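Side-chain contacts in Two-component system response regulator/GGDEF domain protein (Aeromonas salmonicida, PDB 3LUF), which probably makes cyclic di-GMP from two molecules of GTP, this chain being the part of the longer protein that holds its two receiver domains: residues 36-41 and 67-72; 120-125 and 241-246; 128-133 and 158-163; 216-219 and 224-227. One frame throughout, in Å; residues are numbered along the deposited sequence.

Interaction 1 belongs to the first receiver domain, and interactions 3 and 4 to the second; each domain is built on a five-stranded parallel sheet of order 2-1-3-4-5. Interaction 2 lies nearer the centre of the chain and joins helix 106-122, just ahead of strand 126-130, to helix 232-248. Along the chain interaction 1 closes first, whereas interactions 3 and 4 follow in turn between the two segments of interaction 2. Interaction 1 is far from interactions 3 and 4, their centres being about 39 and 42 Å away. Interactions 3 and 4 reach the same sheet, with centres about 18 Å apart, one at a magnesium site and the other where a second subunit packs.

Interaction 1: residues 36-41 and 67-72; sequences DTLEGA and VKVLLE
Leu38 reaches across to helix 65-72 and meets Val69 and Leu70; these apolar contacts are the closest between the segments, and no hydrogen bond crosses. Its two methyls divide the work: CD2 of Leu38 rests against CG2 of Val69 at 4.2 Å, while CD1 of Leu38 lies 4.2 Å from CG of Leu70. With CG of Leu38 opposite its own backbone N (chi1 173°), the side chain is extended toward the helix. The side chains of Leu38 and Leu70 run past one another in opposite directions, and the end of Leu70 comes nearer to the loop than its CB does. Beneath them, Ala41 and Leu70 both pack on Leu8 of strand 6-10, which ties the contact to the sheet.

Hydrogen bonds hold the loop in shape rather than crossing to the helix. Thr37 OG1 accepts from Gly40 N at 3.1 Å with an N-H...O angle of 154°, an ST motif at the short 3-10 turn, and Ala41 N bonds to Leu38 O at 2.9 Å. Both carboxylate oxygens of Asp60 receive backbone N-H groups from this turn, OD1 that of Leu38 and OD2 that of Glu39.

The contact lies in the first receiver domain, on the CheY-like fold. The loop 36-41 follows strand 31-35 and precedes strand 49-55, where such domains usually carry a full helix. Here the short turn puts Leu38 against helix 65-72, and the side chain of Leu38 is about 11 Å from a bound magnesium ion.

Interaction 2: residues 120-125 and 241-246; sequences YLNQQI and HNLEAL
Asn122 and Leu243 have the closest CA atoms of the two segments, 8.6 Å apart, where the chain leaving helix 106-122 bends through a type I beta turn from Asn122 to Ile125 and passes helix 232-248. Leu243 carries the contact from the helix 232-248 side, with both methyls used. CD2 of Leu243 meets CG2 of Ile125 at 3.9 Å and CD1 of Leu243 meets CD1 of Ile125 at 4.1 Å, the two side chains approaching tip to tip. Ile125 has CG2 anti to its N and CG1 beside it (chi1 -65°), which presents both branches to Leu243. Asn122 comes in at about a right angle to Leu243, its OD1 3.4 Å from Leu243 CD1.

This is the joint between the two receiver domains: helix 106-122 is the last of the first domain, strand 126-130 opens the second, and helix 232-248 is the last of the second. The turn carries the chain from one domain to the other, with Ile125 and Asn122 resting on Leu243 of that final helix.

The buried amide of Asn122 is gripped at both ends, OD1 accepting from Arg118 NE and ND2 donating to Gln147 O, which should fix its rotation. Arg118 also packs on Ile125 and Leu243. Two residues before Leu243, His241 donates from NE2 to Asn223 O of the second subunit.

Interaction 3: residues 128-133 and 158-163; sequences LVVDDS and REALAT. Unlike the reference sequence in segment 158-163: Ala162 (reference Thr). With MG (magnesium ion), chain F.
Val130 holds its CG1 opposite the backbone N (chi1 -169°), which places CG2 beside that N and lets both methyls straddle the CB of Ala160; Leu128, with its CG likewise across from the N (chi1 172°), extends toward the same helix. Val130 CG2 lies 3.6 Å from Ala160 CB. Leu128 adds CD2 at 4.1 Å from Ala160 CB, while CD1 of Leu128 crosses to CG2 of Thr163 at 4.0 Å. Thr163 OG1 donates to Glu159 O at 3.1 Å from above the carbonyl plane, while the methyl CG2 faces Leu128.

Just beyond the strand, Asp132 OD1 binds the magnesium ion at 2.0 Å, and three waters, Asp176 OD2 and the backbone O of Tyr178 complete its six ligands. One of these waters donates to Asp131 OD1 at 2.7 Å; the same oxygen accepts from Ser133 N in an Asx turn that shapes the loop. Asp176 is the predicted phosphorylation site.

Strand 126-130 runs between strands 150-154 and 172-176 in the parallel sheet. Helix 157-166 lies nearly antiparallel to it (165° between segment axes), Leu161 turning to helix 184-194, while Val129 packs on helix 134-145.

Interaction 4: residues 216-219 and 224-227; sequences RYLK and DFLN
Leu218, which gives up the most surface here, drives its two methyls against the start of strand 224-228, one on Phe225 and one on the backbone of Asp224. CD1 of Leu218 approaches CD2 of Phe225 to 4.1 Å, the two side chains crossing at a slant. CD2 of Leu218 settles beside the main chain instead, 4.0 Å from both N and CA of Asp224. Leu218 has CG beside its backbone N (chi1 -69°), and this carries the end of the side chain closer to the strand than its CB alone would reach.

Phe225, the second of the group, points its CB toward the helix and has CG lodged between its backbone N and carbonyl carbon (chi1 70°), which stands the ring next to Leu218. Arg238 of the second subunit packs on the phenylalanine as well.

Asp224 contributes its backbone to the contact, its CB pointing away from the helix. Its OD1 accepts from Phe225 N at 2.8 Å, on the anti side but tilted out of the carboxylate plane. The buried charge is answered twice: OD2 forms a salt bridge with Arg238 NE of the same chain, and OD1 forms one with Arg238 NH2 of the second subunit.

The contact closes the beta-alpha-beta unit of strand 201-207, helix 213-219 and strand 224-228. Strand 224-228 is an edge strand of its sheet within the chain and bonds to strand 201-207, helix 184-194 flanks Tyr217 on the helix, and Cys237 of the second subunit covers Leu218 and Asp224.

Interaction 1: residues 36-41 and 67-72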
loop_
_atom_site.group_PDB
_atom_site.type_symbol
_atom_site.label_atom_id
_atom_site.label_comp_id
_atom_site.label_asym_id
_atom_site.label_seq_id
_atom_site.Cartn_x
_atom_site.Cartn_y
_atom_site.Cartn_z
ATOM N N ASP B 36 -9.675 -9.158 -33.890
ATOM C CA ASP B 36 -8.322 -9.559 -34.261
ATOM C C ASP B 36 -7.603 -8.625 -35.235
ATOM O O ASP B 36 -6.473 -8.899 -35.591
ATOM C CB ASP B 36 -8.292 -11.020 -34.792
ATOM C CG ASP B 36 -9.117 -11.228 -36.064
ATOM O OD1 ASP B 36 -9.717 -10.272 -36.607
ATOM O OD2 ASP B 36 -9.146 -12.389 -36.535
ATOM N N THR B 37 -8.258 -7.529 -35.660
ATOM C CA THR B 37 -7.626 -6.548 -36.528
ATOM C C THR B 37 -8.163 -5.177 -36.139
ATOM O O THR B 37 -9.243 -5.061 -35.531
ATOM C CB THR B 37 -8.026 -6.728 -38.025
ATOM O OG1 THR B 37 -9.447 -6.612 -38.134
ATOM C CG2 THR B 37 -7.576 -8.083 -38.551
ATOM N N LEU B 38 -7.392 -4.162 -36.472
ATOM C CA LEU B 38 -7.801 -2.786 -36.262
ATOM C C LEU B 38 -9.083 -2.505 -37.062
ATOM O O LEU B 38 -9.982 -1.833 -36.551
ATOM C CB LEU B 38 -6.653 -1.852 -36.608
ATOM C CG LEU B 38 -6.940 -0.338 -36.602
ATOM C CD1 LEU B 38 -7.348 0.074 -35.176
ATOM C CD2 LEU B 38 -5.723 0.420 -37.075
ATOM N N GLU B 39 -9.167 -3.024 -38.295
ATOM C CA GLU B 39 -10.407 -2.883 -39.092
ATOM C C GLU B 39 -11.690 -3.344 -38.375
ATOM O O GLU B 39 -12.766 -2.718 -38.502
ATOM C CB GLU B 39 -10.257 -3.623 -40.431
ATOM C CG GLU B 39 -11.527 -3.657 -41.262
ATOM C CD GLU B 39 -11.917 -2.287 -41.839
ATOM O OE1 GLU B 39 -11.082 -1.339 -41.862
ATOM O OE2 GLU B 39 -13.082 -2.180 -42.283
ATOM N N GLY B 40 -11.611 -4.449 -37.624
ATOM C CA GLY B 40 -12.761 -4.891 -36.866
ATOM C C GLY B 40 -13.322 -3.838 -35.926
ATOM O O GLY B 40 -14.503 -3.870 -35.594
ATOM N N ALA B 41 -12.460 -2.940 -35.474
ATOM C CA ALA B 41 -12.791 -1.884 -34.507
ATOM C C ALA B 41 -13.046 -0.524 -35.178
ATOM O O ALA B 41 -13.033 0.531 -34.504
ATOM C CB ALA B 41 -11.665 -1.752 -33.491
ATOM N N VAL B 67 -2.340 2.281 -32.031
ATOM C CA VAL B 67 -2.325 3.112 -30.811
ATOM C C VAL B 67 -2.771 4.532 -31.140
ATOM O O VAL B 67 -3.709 5.055 -30.543
ATOM C CB VAL B 67 -0.945 3.109 -30.123
ATOM C CG1 VAL B 67 -0.889 4.128 -28.936
ATOM C CG2 VAL B 67 -0.608 1.689 -29.619
ATOM N N LYS B 68 -2.106 5.129 -32.115
ATOM C CA LYS B 68 -2.410 6.495 -32.507
ATOM C C LYS B 68 -3.814 6.621 -33.090
ATOM O O LYS B 68 -4.525 7.580 -32.807
ATOM C CB LYS B 68 -1.350 6.987 -33.475
ATOM C CG LYS B 68 -1.523 8.430 -33.950
ATOM C CD LYS B 68 -0.338 8.771 -34.854
ATOM C CE LYS B 68 -0.487 10.141 -35.488
ATOM N NZ LYS B 68 0.580 10.320 -36.502
ATOM N N VAL B 69 -4.211 5.659 -33.918
ATOM C CA VAL B 69 -5.548 5.646 -34.504
ATOM C C VAL B 69 -6.620 5.682 -33.426
ATOM O O VAL B 69 -7.563 6.466 -33.503
ATOM C CB VAL B 69 -5.761 4.428 -35.425
ATOM C CG1 VAL B 69 -7.226 4.284 -35.814
ATOM C CG2 VAL B 69 -4.879 4.567 -36.690
ATOM N N LEU B 70 -6.470 4.836 -32.405
ATOM C CA LEU B 70 -7.487 4.750 -31.369
ATOM C C LEU B 70 -7.430 5.939 -30.395
ATOM O O LEU B 70 -8.466 6.437 -29.981
ATOM C CB LEU B 70 -7.418 3.383 -30.659
ATOM C CG LEU B 70 -7.784 2.258 -31.634
ATOM C CD1 LEU B 70 -7.340 0.878 -31.048
ATOM C CD2 LEU B 70 -9.340 2.178 -31.972
ATOM N N LEU B 71 -6.237 6.385 -30.052
ATOM C CA LEU B 71 -6.092 7.605 -29.241
ATOM C C LEU B 71 -6.812 8.782 -29.914
ATOM O O LEU B 71 -7.515 9.565 -29.244
ATOM C CB LEU B 71 -4.629 7.949 -29.043
ATOM C CG LEU B 71 -3.864 7.054 -28.072
ATOM C CD1 LEU B 71 -2.396 7.349 -28.104
ATOM C CD2 LEU B 71 -4.379 7.201 -26.634
ATOM N N GLU B 72 -6.662 8.876 -31.238
ATOM C CA GLU B 72 -7.262 9.989 -31.994
ATOM C C GLU B 72 -8.769 9.870 -32.086
ATOM O O GLU B 72 -9.449 10.873 -32.310
ATOM C CB GLU B 72 -6.614 10.149 -33.364
ATOM C CG GLU B 72 -5.232 10.780 -33.214
ATOM C CD GLU B 72 -4.558 11.130 -34.526
ATOM O OE1 GLU B 72 -3.388 11.549 -34.445
ATOM O OE2 GLU B 72 -5.173 10.994 -35.617
#

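Interaction 2: residues 120-125 and 241-246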
loop_
_atom_site.group_PDB
_atom_site.type_symbol
_atom_site.label_atom_id
_atom_site.label_comp_id
_atom_site.label_asym_id
_atom_site.label_seq_id
_atom_site.Cartn_x
_atom_site.Cartn_y
_atom_site.Cartn_z
ATOM N N TYR B 120 -12.488 1.400 -14.651
ATOM C CA TYR B 120 -13.946 1.562 -14.648
ATOM C C TYR B 120 -14.423 2.267 -13.365
ATOM O O TYR B 120 -15.183 3.257 -13.417
ATOM C CB TYR B 120 -14.686 0.221 -14.814
ATOM C CG TYR B 120 -16.141 0.428 -14.531
ATOM C CD1 TYR B 120 -16.974 0.939 -15.522
ATOM C CD2 TYR B 120 -16.664 0.277 -13.213
ATOM C CE1 TYR B 120 -18.316 1.215 -15.255
ATOM C CE2 TYR B 120 -17.995 0.582 -12.953
ATOM C CZ TYR B 120 -18.802 1.023 -13.974
ATOM O OH TYR B 120 -20.099 1.329 -13.722
ATOM N N LEU B 121 -14.012 1.739 -12.219
ATOM C CA LEU B 121 -14.445 2.322 -10.928
ATOM C C LEU B 121 -14.007 3.761 -10.722
ATOM O O LEU B 121 -14.748 4.593 -10.145
ATOM C CB LEU B 121 -13.972 1.455 -9.773
ATOM C CG LEU B 121 -14.608 0.076 -9.638
ATOM C CD1 LEU B 121 -13.880 -0.739 -8.572
ATOM C CD2 LEU B 121 -16.149 0.140 -9.353
ATOM N N ASN B 122 -12.787 4.075 -11.155
ATOM C CA ASN B 122 -12.237 5.396 -10.965
ATOM C C ASN B 122 -13.031 6.523 -11.622
ATOM O O ASN B 122 -12.942 7.675 -11.184
ATOM C CB ASN B 122 -10.811 5.455 -11.491
ATOM C CG ASN B 122 -9.821 4.685 -10.614
ATOM O OD1 ASN B 122 -10.166 4.159 -9.545
ATOM N ND2 ASN B 122 -8.570 4.643 -11.053
ATOM N N GLN B 123 -13.767 6.222 -12.689
ATOM C CA GLN B 123 -14.544 7.250 -13.401
ATOM C C GLN B 123 -15.468 8.008 -12.442
ATOM O O GLN B 123 -15.789 9.200 -12.664
ATOM C CB GLN B 123 -15.427 6.638 -14.490
ATOM C CG GLN B 123 -14.669 5.884 -15.583
ATOM C CD GLN B 123 -15.605 5.197 -16.530
ATOM O OE1 GLN B 123 -16.230 4.176 -16.192
ATOM N NE2 GLN B 123 -15.703 5.731 -17.740
ATOM N N GLN B 124 -15.957 7.326 -11.415
ATOM C CA GLN B 124 -16.903 8.009 -10.534
ATOM C C GLN B 124 -16.310 8.382 -9.180
ATOM O O GLN B 124 -17.050 8.665 -8.213
ATOM C CB GLN B 124 -18.208 7.223 -10.408
ATOM C CG GLN B 124 -18.215 6.114 -9.428
ATOM C CD GLN B 124 -19.612 5.693 -9.027
ATOM O OE1 GLN B 124 -19.837 5.264 -7.883
ATOM N NE2 GLN B 124 -20.570 5.789 -9.970
ATOM N N ILE B 125 -14.983 8.375 -9.113
ATOM C CA ILE B 125 -14.282 8.673 -7.856
ATOM C C ILE B 125 -13.597 10.034 -7.932
ATOM O O ILE B 125 -12.931 10.341 -8.914
ATOM C CB ILE B 125 -13.265 7.552 -7.515
ATOM C CG1 ILE B 125 -14.017 6.242 -7.242
ATOM C CG2 ILE B 125 -12.369 7.971 -6.323
ATOM C CD1 ILE B 125 -13.122 4.976 -7.024
ATOM N N HIS B 241 -4.549 0.833 -4.373
ATOM C CA HIS B 241 -4.651 0.108 -3.102
ATOM C C HIS B 241 -5.537 0.840 -2.084
ATOM O O HIS B 241 -6.326 0.192 -1.378
ATOM C CB HIS B 241 -3.278 -0.158 -2.471
ATOM C CG HIS B 241 -2.563 -1.360 -3.011
ATOM N ND1 HIS B 241 -2.985 -2.645 -2.760
ATOM C CD2 HIS B 241 -1.421 -1.472 -3.734
ATOM C CE1 HIS B 241 -2.144 -3.502 -3.327
ATOM N NE2 HIS B 241 -1.198 -2.811 -3.938
ATOM N N ASN B 242 -5.386 2.150 -2.006
ATOM C CA ASN B 242 -6.186 2.949 -1.058
ATOM C C ASN B 242 -7.660 3.013 -1.438
ATOM O O ASN B 242 -8.560 2.927 -0.562
ATOM C CB ASN B 242 -5.592 4.346 -0.860
ATOM C CG ASN B 242 -4.386 4.299 0.036
ATOM O OD1 ASN B 242 -3.249 4.131 -0.420
ATOM N ND2 ASN B 242 -4.639 4.286 1.332
ATOM N N LEU B 243 -7.904 3.137 -2.727
ATOM C CA LEU B 243 -9.304 3.093 -3.230
ATOM C C LEU B 243 -9.948 1.731 -2.987
ATOM O O LEU B 243 -11.105 1.626 -2.558
ATOM C CB LEU B 243 -9.411 3.538 -4.698
ATOM C CG LEU B 243 -8.958 4.957 -5.025
ATOM C CD1 LEU B 243 -9.031 5.200 -6.519
ATOM C CD2 LEU B 243 -9.752 6.026 -4.258
ATOM N N GLU B 244 -9.202 0.656 -3.239
ATOM C CA GLU B 244 -9.719 -0.673 -2.957
ATOM C C GLU B 244 -10.030 -0.849 -1.458
ATOM O O GLU B 244 -11.058 -1.402 -1.098
ATOM C CB GLU B 244 -8.707 -1.719 -3.446
ATOM C CG GLU B 244 -8.930 -3.109 -2.890
ATOM C CD GLU B 244 -9.686 -3.989 -3.836
ATOM O OE1 GLU B 244 -9.901 -5.175 -3.480
ATOM O OE2 GLU B 244 -10.065 -3.523 -4.947
ATOM N N ALA B 245 -9.145 -0.367 -0.587
ATOM C CA ALA B 245 -9.388 -0.473 0.867
ATOM C C ALA B 245 -10.660 0.252 1.253
ATOM O O ALA B 245 -11.415 -0.240 2.116
ATOM C CB ALA B 245 -8.200 0.074 1.658
ATOM N N LEU B 246 -10.907 1.414 0.656
ATOM C CA LEU B 246 -12.162 2.125 0.931
ATOM C C LEU B 246 -13.395 1.325 0.525
ATOM O O LEU B 246 -14.463 1.440 1.149
ATOM C CB LEU B 246 -12.189 3.505 0.244
ATOM C CG LEU B 246 -11.317 4.591 0.867
ATOM C CD1 LEU B 246 -11.343 5.800 -0.022
ATOM C CD2 LEU B 246 -11.748 5.002 2.287
#

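Interaction 3: residues 128-133 and 158-163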
loop_
_atom_site.group_PDB
_atom_site.type_symbol
_atom_site.label_atom_id
_atom_site.label_comp_id
_atom_site.label_asym_id
_atom_site.label_seq_id
_atom_site.Cartn_x
_atom_site.Cartn_y
_atom_site.Cartn_z
ATOM N N LEU B 128 -8.255 14.471 -4.436
ATOM C CA LEU B 128 -7.722 15.827 -4.302
ATOM C C LEU B 128 -6.213 15.781 -4.185
ATOM O O LEU B 128 -5.671 14.999 -3.390
ATOM C CB LEU B 128 -8.314 16.504 -3.054
ATOM C CG LEU B 128 -7.762 17.870 -2.599
ATOM C CD1 LEU B 128 -7.863 18.949 -3.702
ATOM C CD2 LEU B 128 -8.415 18.345 -1.280
ATOM N N VAL B 129 -5.516 16.586 -4.996
ATOM C CA VAL B 129 -4.060 16.716 -4.892
ATOM C C VAL B 129 -3.743 18.073 -4.250
ATOM O O VAL B 129 -4.228 19.090 -4.735
ATOM C CB VAL B 129 -3.350 16.657 -6.295
ATOM C CG1 VAL B 129 -1.833 16.817 -6.128
ATOM C CG2 VAL B 129 -3.683 15.350 -7.007
ATOM N N VAL B 130 -2.990 18.048 -3.146
ATOM C CA VAL B 130 -2.557 19.257 -2.404
ATOM C C VAL B 130 -1.039 19.357 -2.479
ATOM O O VAL B 130 -0.292 18.509 -1.961
ATOM C CB VAL B 130 -2.975 19.224 -0.929
ATOM C CG1 VAL B 130 -2.751 20.584 -0.283
ATOM C CG2 VAL B 130 -4.436 18.829 -0.811
ATOM N N ASP B 131 -0.573 20.426 -3.110
ATOM C CA ASP B 131 0.836 20.576 -3.434
ATOM C C ASP B 131 1.030 22.026 -3.800
ATOM O O ASP B 131 0.290 22.547 -4.614
ATOM C CB ASP B 131 1.171 19.726 -4.674
ATOM C CG ASP B 131 2.664 19.668 -4.978
ATOM O OD1 ASP B 131 3.422 20.571 -4.552
ATOM O OD2 ASP B 131 3.089 18.705 -5.646
ATOM N N ASP B 132 2.009 22.665 -3.182
ATOM C CA ASP B 132 2.214 24.112 -3.399
ATOM C C ASP B 132 3.037 24.453 -4.646
ATOM O O ASP B 132 3.121 25.623 -5.039
ATOM C CB ASP B 132 2.817 24.769 -2.166
ATOM C CG ASP B 132 4.161 24.205 -1.813
ATOM O OD1 ASP B 132 4.314 22.965 -1.747
ATOM O OD2 ASP B 132 5.080 25.008 -1.583
ATOM N N SER B 133 3.647 23.449 -5.252
ATOM C CA SER B 133 4.335 23.654 -6.537
ATOM C C SER B 133 3.448 23.261 -7.721
ATOM O O SER B 133 3.070 22.094 -7.859
ATOM C CB SER B 133 5.621 22.840 -6.569
ATOM O OG SER B 133 6.426 23.148 -5.451
ATOM N N ARG B 158 -5.111 25.814 3.068
ATOM C CA ARG B 158 -6.318 26.629 3.087
ATOM C C ARG B 158 -7.263 26.295 1.911
ATOM O O ARG B 158 -8.455 26.052 2.109
ATOM C CB ARG B 158 -5.890 28.099 3.144
ATOM C CG ARG B 158 -6.941 29.133 3.152
ATOM C CD ARG B 158 -6.220 30.515 3.234
ATOM N NE ARG B 158 -5.355 30.621 4.423
ATOM C CZ ARG B 158 -5.793 31.053 5.604
ATOM N NH1 ARG B 158 -7.055 31.436 5.713
ATOM N NH2 ARG B 158 -4.991 31.138 6.655
ATOM N N GLU B 159 -6.726 26.238 0.691
ATOM C CA GLU B 159 -7.522 25.879 -0.472
ATOM C C GLU B 159 -8.043 24.436 -0.401
ATOM O O GLU B 159 -9.178 24.195 -0.778
ATOM C CB GLU B 159 -6.737 26.095 -1.775
ATOM C CG GLU B 159 -7.536 25.722 -3.013
ATOM C CD GLU B 159 -6.911 26.203 -4.316
ATOM O OE1 GLU B 159 -5.658 26.213 -4.435
ATOM O OE2 GLU B 159 -7.701 26.566 -5.220
ATOM N N ALA B 160 -7.219 23.506 0.086
ATOM C CA ALA B 160 -7.615 22.091 0.232
ATOM C C ALA B 160 -8.862 21.987 1.078
ATOM O O ALA B 160 -9.784 21.297 0.722
ATOM C CB ALA B 160 -6.461 21.244 0.825
ATOM N N LEU B 161 -8.882 22.675 2.222
ATOM C CA LEU B 161 -10.035 22.628 3.108
ATOM C C LEU B 161 -11.273 23.172 2.436
ATOM O O LEU B 161 -12.329 22.569 2.528
ATOM C CB LEU B 161 -9.762 23.402 4.390
ATOM C CG LEU B 161 -8.655 22.815 5.278
ATOM C CD1 LEU B 161 -7.998 23.864 6.159
ATOM C CD2 LEU B 161 -9.130 21.564 6.144
ATOM N N ALA B 162 -11.115 24.301 1.736
ATOM C CA ALA B 162 -12.228 24.929 1.020
ATOM C C ALA B 162 -12.809 23.999 -0.035
ATOM O O ALA B 162 -14.019 23.870 -0.159
ATOM C CB ALA B 162 -11.747 26.259 0.374
ATOM N N THR B 163 -11.915 23.343 -0.769
ATOM C CA THR B 163 -12.274 22.380 -1.809
ATOM C C THR B 163 -13.043 21.191 -1.243
ATOM O O THR B 163 -14.069 20.787 -1.777
ATOM C CB THR B 163 -11.020 21.992 -2.632
ATOM O OG1 THR B 163 -10.584 23.156 -3.317
ATOM C CG2 THR B 163 -11.331 20.926 -3.685
HETATM MG MG MG F . 5.734 21.667 -1.347
HETATM O O HOH W 1 5.754 21.206 -3.409
HETATM O O HOH W 2 7.328 23.039 -1.657
HETATM O O HOH W 3 7.090 20.066 -1.092
#

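Interaction 4: residues 216-219 and 224-227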
loop_
_atom_site.group_PDB
_atom_site.type_symbol
_atom_site.label_atom_id
_atom_site.label_comp_id
_atom_site.label_asym_id
_atom_site.label_seq_id
_atom_site.Cartn_x
_atom_site.Cartn_y
_atom_site.Cartn_z
ATOM N N ARG B 216 5.560 10.106 10.699
ATOM C CA ARG B 216 4.776 11.146 11.333
ATOM C C ARG B 216 3.381 11.206 10.700
ATOM O O ARG B 216 2.380 11.286 11.400
ATOM C CB ARG B 216 5.474 12.501 11.197
ATOM C CG ARG B 216 6.622 12.736 12.191
ATOM C CD ARG B 216 7.200 14.172 12.065
ATOM N NE ARG B 216 6.203 15.218 12.328
ATOM C CZ ARG B 216 6.331 16.499 11.963
ATOM N NH1 ARG B 216 7.407 16.905 11.301
ATOM N NH2 ARG B 216 5.376 17.378 12.245
ATOM N N TYR B 217 3.336 11.131 9.371
ATOM C CA TYR B 217 2.061 11.050 8.670
ATOM C C TYR B 217 1.228 9.873 9.157
ATOM O O TYR B 217 0.043 10.031 9.458
ATOM C CB TYR B 217 2.290 10.893 7.172
ATOM C CG TYR B 217 2.375 12.150 6.333
ATOM C CD1 TYR B 217 1.366 13.113 6.347
ATOM C CD2 TYR B 217 3.451 12.338 5.448
ATOM C CE1 TYR B 217 1.460 14.239 5.526
ATOM C CE2 TYR B 217 3.527 13.445 4.612
ATOM C CZ TYR B 217 2.546 14.374 4.645
ATOM O OH TYR B 217 2.645 15.453 3.794
ATOM N N LEU B 218 1.837 8.688 9.194
ATOM C CA LEU B 218 1.138 7.472 9.614
ATOM C C LEU B 218 0.591 7.551 11.052
ATOM O O LEU B 218 -0.585 7.184 11.314
ATOM C CB LEU B 218 2.041 6.241 9.387
ATOM C CG LEU B 218 2.273 5.907 7.906
ATOM C CD1 LEU B 218 3.406 4.831 7.777
ATOM C CD2 LEU B 218 0.972 5.401 7.278
ATOM N N LYS B 219 1.428 8.042 11.972
ATOM C CA LYS B 219 1.032 8.188 13.371
ATOM C C LYS B 219 -0.083 9.204 13.549
ATOM O O LYS B 219 -0.876 9.106 14.501
ATOM C CB LYS B 219 2.235 8.581 14.255
ATOM C CG LYS B 219 3.337 7.530 14.314
ATOM C CD LYS B 219 2.956 6.317 15.131
ATOM C CE LYS B 219 4.123 5.344 15.156
ATOM N NZ LYS B 219 3.629 3.964 15.210
ATOM N N ASP B 224 -1.635 5.954 4.304
ATOM C CA ASP B 224 -0.503 5.463 3.523
ATOM C C ASP B 224 0.501 6.576 3.312
ATOM O O ASP B 224 0.252 7.756 3.649
ATOM C CB ASP B 224 -1.037 4.986 2.149
ATOM C CG ASP B 224 -0.208 3.859 1.544
ATOM O OD1 ASP B 224 0.940 3.596 1.996
ATOM O OD2 ASP B 224 -0.708 3.258 0.564
ATOM N N PHE B 225 1.641 6.201 2.747
ATOM C CA PHE B 225 2.713 7.162 2.451
ATOM C C PHE B 225 3.235 6.928 1.050
ATOM O O PHE B 225 3.105 5.823 0.509
ATOM C CB PHE B 225 3.869 6.988 3.450
ATOM C CG PHE B 225 4.643 5.706 3.249
ATOM C CD1 PHE B 225 5.824 5.717 2.519
ATOM C CD2 PHE B 225 4.167 4.503 3.747
ATOM C CE1 PHE B 225 6.535 4.539 2.311
ATOM C CE2 PHE B 225 4.870 3.296 3.525
ATOM C CZ PHE B 225 6.070 3.348 2.805
ATOM N N LEU B 226 3.855 7.951 0.486
ATOM C CA LEU B 226 4.488 7.821 -0.817
ATOM C C LEU B 226 5.654 8.785 -0.806
ATOM O O LEU B 226 5.478 9.992 -0.592
ATOM C CB LEU B 226 3.473 8.143 -1.920
ATOM C CG LEU B 226 3.982 8.203 -3.358
ATOM C CD1 LEU B 226 4.544 6.864 -3.712
ATOM C CD2 LEU B 226 2.796 8.594 -4.265
ATOM N N ASN B 227 6.865 8.254 -0.956
ATOM C CA ASN B 227 8.042 9.094 -0.868
ATOM C C ASN B 227 8.442 9.653 -2.234
ATOM O O ASN B 227 8.369 8.954 -3.240
ATOM C CB ASN B 227 9.196 8.354 -0.172
ATOM C CG ASN B 227 8.874 8.015 1.291
ATOM O OD1 ASN B 227 8.205 8.798 2.010
ATOM N ND2 ASN B 227 9.347 6.851 1.742
#